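Local coordinates for OsmC family protein (Rhodothermus marinus, PDB 5CML) that probably hydrolyses carboxyl esters with this alpha/beta-hydrolase-type domain, one part of a longer protein that also carries an OsmC domain, at residues C210-Q213 with P218-F221; L194-T199 with V203-A208. All blocks are in the same frame, centred on the assembly; numbering follows the deposited sequence.

In the fold
From the N terminus, the chain first builds most of its mixed sheet and the small three-stranded antiparallel sheet before it reaches these segments. Contact 2 (194-199 with 203-208) comes first: it closes the short loop that leaves strand 192-196 and leads into helix 206-214. Contact 1 (210-213 with 218-221) follows, closing the turn from the same helix into strand 219-223, the outermost strand at that edge of the sheet. The two loops lie in series, neither enclosing nor crossing the other. Together they hold both ends of one beta-alpha-beta unit, whose parallel strands are neighbours: S220 O probably accepts from L194 N, and F221 packs on A208.

Contact 1 (C210-Q213 with P218-F221); sequences CLFQ and PKSF
F212 and K219 carry this contact, at the second half of a beta-alpha-beta crossover where helix 206-214 turns back into the edge strand 219-223 of the alpha/beta-hydrolase sheet. The polar part lies at the end of the extended K219 side chain. NZ gives a hydrogen bond to F212 O at 2.9 Å, with a C=O...N angle of 151° and the donor tilted somewhat from the carbonyl plane; NZ also donates to A215 O, just beyond the segment and its stronger partner. The ammonium thus meets two carbonyls near the C-terminal end of the helix, where its positive charge would probably suit the helix dipole.

The apolar part is a CH-pi contact. CD of K219 sits over the centre of the F212 ring, 3.8 Å from the centroid and 8° off the normal, the two side chains crossing at about a right angle. F212 CE1 also meets K219 CE at 3.7 Å. A methionine here would probably leave the carbonyls of F212 and A215 without their charged donor.

Ring and strand backbone meet as well. With F212 CG anti to the backbone N (chi1 -171°), the ring leans from the helix to the strand, bringing CE2 within 3.6 Å of K219 O. Farther along, F221 turns its ring away from F212, leaving its CB 4.3 Å from F212 CD2.

Contact 2 (L194-T199 with V203-A208); sequences LFHSPT and VGIENA
G204 O, beside the imidazole of H196, is gripped twice by N207: the backbone N donates to it at 2.9 Å, and so does ND2 at 2.9 Å, with the oxygen in the amide plane. H196 NE2 is also close to it, but at a poor angle, because its N-H is spent on V203 O. That bond is short and almost straight, 2.7 Å from NE2 to V203 O with an angle of 176° at the hydrogen. The oxygen lies in the ring plane, whereas NE2 stands above the V203 carbonyl plane, clear of its lone pairs.

Apolar groups pack against the same imidazole. I205 CA lies over one face, 4.1 Å from the ring centroid, V203 CG1 meets CE1, and A208 CB comes to 3.7 Å from H196 ND1. With CG1 anti to the backbone N (chi1 -179°) and chi2 at 78°, I205 brings CD1 to 3.8 Å from H196 CB, while I205 CB packs on P198 CA. A water joins the two segments, donating to P198 O and accepting from I205 N. On the strand side S197 OG accepts from T199 N in an ST turn, and its stronger partner is A227 O.

The intervening loop holds D200, whose OD1 accepts a hydrogen bond from V203 N and which, with H229, touched by V203, probably belongs to a Ser-His-Asp triad. N207 OD1 accepts from C135 N, L194 packs on T130 of strand 127-131, and H196 and A208 lie against F221, so the first turn of helix 206-214 packs against strands 192-196 and 219-223.

Contact 1 (C210-Q213 with P218-F221)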
# COMPACT_ATOMS: atom_id res chain seq x y z
N CYS A 210 17.39 -2.82 -0.78
CA CYS A 210 17.47 -2.75 0.66
C CYS A 210 16.41 -3.63 1.31
O CYS A 210 16.68 -4.40 2.22
CB CYS A 210 17.30 -1.28 1.06
SG CYS A 210 17.27 -0.95 2.79
N LEU A 211 15.17 -3.50 0.82
CA LEU A 211 14.08 -4.28 1.38
C LEU A 211 14.29 -5.77 1.07
O LEU A 211 14.04 -6.62 1.92
CB LEU A 211 12.72 -3.80 0.86
CG LEU A 211 12.25 -2.45 1.42
CD1 LEU A 211 11.09 -1.85 0.60
CD2 LEU A 211 11.81 -2.61 2.87
N PHE A 212 14.76 -6.09 -0.14
CA PHE A 212 14.97 -7.48 -0.50
C PHE A 212 16.05 -8.13 0.37
O PHE A 212 15.90 -9.27 0.80
CB PHE A 212 15.33 -7.59 -1.99
CG PHE A 212 15.35 -9.01 -2.51
CD1 PHE A 212 16.49 -9.78 -2.40
CD2 PHE A 212 14.24 -9.56 -3.12
CE1 PHE A 212 16.51 -11.08 -2.88
CE2 PHE A 212 14.26 -10.86 -3.60
CZ PHE A 212 15.40 -11.61 -3.49
N GLN A 213 17.12 -7.41 0.63
CA GLN A 213 18.19 -7.94 1.47
C GLN A 213 17.73 -8.17 2.92
O GLN A 213 18.17 -9.12 3.59
CB GLN A 213 19.40 -7.01 1.42
CG GLN A 213 20.07 -6.98 0.05
CD GLN A 213 21.28 -6.07 0.02
OE1 GLN A 213 22.22 -6.25 0.80
NE2 GLN A 213 21.27 -5.09 -0.88
N PRO A 218 10.04 -16.67 1.54
CA PRO A 218 10.04 -16.32 0.11
C PRO A 218 10.03 -14.81 -0.12
O PRO A 218 9.22 -14.08 0.47
CB PRO A 218 8.75 -16.94 -0.43
CG PRO A 218 8.17 -17.70 0.69
CD PRO A 218 8.75 -17.27 1.94
N LYS A 219 10.94 -14.37 -0.96
CA LYS A 219 10.99 -12.98 -1.36
C LYS A 219 11.26 -12.89 -2.85
O LYS A 219 12.06 -13.66 -3.37
CB LYS A 219 12.05 -12.22 -0.57
CG LYS A 219 13.42 -12.90 -0.55
CD LYS A 219 14.44 -12.06 0.22
CE LYS A 219 15.80 -12.75 0.33
NZ LYS A 219 16.81 -11.98 1.14
N SER A 220 10.56 -11.95 -3.49
CA SER A 220 10.56 -11.78 -4.94
C SER A 220 10.63 -10.30 -5.31
O SER A 220 10.25 -9.42 -4.53
CB SER A 220 9.31 -12.40 -5.55
OG SER A 220 9.19 -13.77 -5.21
N PHE A 221 11.12 -10.05 -6.52
CA PHE A 221 11.27 -8.71 -7.05
C PHE A 221 10.90 -8.68 -8.53
O PHE A 221 11.40 -9.49 -9.29
CB PHE A 221 12.71 -8.18 -6.91
CG PHE A 221 12.92 -6.90 -7.64
CD1 PHE A 221 12.49 -5.71 -7.10
CD2 PHE A 221 13.46 -6.89 -8.92
CE1 PHE A 221 12.61 -4.53 -7.80
CE2 PHE A 221 13.58 -5.72 -9.63
CZ PHE A 221 13.16 -4.54 -9.08

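Contact 2 (L194-T199 with V203-A208)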
# COMPACT_ATOMS: atom_id res chain seq x y z
N LEU A 194 8.13 -7.45 -4.17
CA LEU A 194 8.48 -6.06 -4.37
C LEU A 194 8.44 -5.69 -5.84
O LEU A 194 9.12 -6.32 -6.64
CB LEU A 194 9.91 -5.80 -3.87
CG LEU A 194 10.18 -6.11 -2.40
CD1 LEU A 194 11.68 -6.25 -2.17
CD2 LEU A 194 9.61 -5.00 -1.54
N PHE A 195 7.69 -4.65 -6.18
CA PHE A 195 7.74 -4.04 -7.51
C PHE A 195 8.47 -2.73 -7.41
O PHE A 195 8.21 -1.96 -6.48
CB PHE A 195 6.35 -3.74 -8.06
CG PHE A 195 5.49 -4.94 -8.35
CD1 PHE A 195 5.49 -5.52 -9.60
CD2 PHE A 195 4.60 -5.42 -7.39
CE1 PHE A 195 4.64 -6.60 -9.88
CE2 PHE A 195 3.77 -6.48 -7.67
CZ PHE A 195 3.79 -7.07 -8.92
N HIS A 196 9.34 -2.42 -8.37
CA HIS A 196 9.99 -1.12 -8.37
C HIS A 196 10.53 -0.81 -9.75
O HIS A 196 11.05 -1.70 -10.42
CB HIS A 196 11.13 -1.09 -7.37
CG HIS A 196 11.34 0.24 -6.70
ND1 HIS A 196 11.18 0.41 -5.34
CD2 HIS A 196 11.72 1.44 -7.19
CE1 HIS A 196 11.45 1.66 -5.02
NE2 HIS A 196 11.78 2.31 -6.12
N SER A 197 10.43 0.45 -10.15
CA SER A 197 11.03 0.89 -11.40
C SER A 197 12.46 1.34 -11.23
O SER A 197 12.76 2.16 -10.35
CB SER A 197 10.25 2.04 -11.99
OG SER A 197 10.94 2.53 -13.10
N PRO A 198 13.35 0.84 -12.09
CA PRO A 198 14.74 1.32 -12.00
C PRO A 198 14.82 2.80 -12.31
O PRO A 198 15.77 3.44 -11.88
CB PRO A 198 15.49 0.47 -13.04
CG PRO A 198 14.48 -0.21 -13.83
CD PRO A 198 13.20 -0.26 -13.06
N THR A 199 13.84 3.35 -13.02
CA THR A 199 13.85 4.76 -13.41
C THR A 199 12.99 5.63 -12.48
O THR A 199 12.72 6.79 -12.78
CB THR A 199 13.39 4.94 -14.88
OG1 THR A 199 12.06 4.45 -15.05
CG2 THR A 199 14.30 4.19 -15.82
N VAL A 203 11.40 7.60 -5.35
CA VAL A 203 11.96 6.61 -4.44
C VAL A 203 12.90 5.74 -5.27
O VAL A 203 12.46 4.97 -6.13
CB VAL A 203 10.88 5.74 -3.78
CG1 VAL A 203 11.51 4.68 -2.91
CG2 VAL A 203 9.90 6.61 -2.96
N GLY A 204 14.20 5.90 -5.05
CA GLY A 204 15.16 5.20 -5.88
C GLY A 204 15.10 3.68 -5.77
O GLY A 204 14.75 3.12 -4.73
N ILE A 205 15.51 3.02 -6.85
CA ILE A 205 15.50 1.58 -6.93
C ILE A 205 16.35 0.91 -5.83
O ILE A 205 16.07 -0.22 -5.45
CB ILE A 205 15.97 1.14 -8.36
CG1 ILE A 205 15.97 -0.37 -8.51
CG2 ILE A 205 17.37 1.67 -8.65
CD1 ILE A 205 14.63 -0.90 -8.74
N GLU A 206 17.35 1.61 -5.30
CA GLU A 206 18.15 1.05 -4.22
C GLU A 206 17.28 0.66 -3.01
O GLU A 206 17.64 -0.23 -2.24
CB GLU A 206 19.27 2.01 -3.78
CG GLU A 206 18.79 3.32 -3.20
CD GLU A 206 18.59 4.41 -4.25
OE1 GLU A 206 18.35 4.09 -5.45
OE2 GLU A 206 18.68 5.59 -3.86
N ASN A 207 16.10 1.29 -2.87
CA ASN A 207 15.19 0.97 -1.77
C ASN A 207 14.65 -0.44 -1.90
O ASN A 207 14.49 -1.14 -0.90
CB ASN A 207 14.01 1.97 -1.71
CG ASN A 207 14.43 3.33 -1.19
OD1 ASN A 207 14.35 3.58 0.01
ND2 ASN A 207 14.85 4.21 -2.08
N ALA A 208 14.42 -0.89 -3.13
CA ALA A 208 13.94 -2.25 -3.33
C ALA A 208 15.04 -3.25 -2.98
O ALA A 208 14.77 -4.30 -2.42
CB ALA A 208 13.44 -2.45 -4.78
O HOH W 1 15.59 4.64 -9.30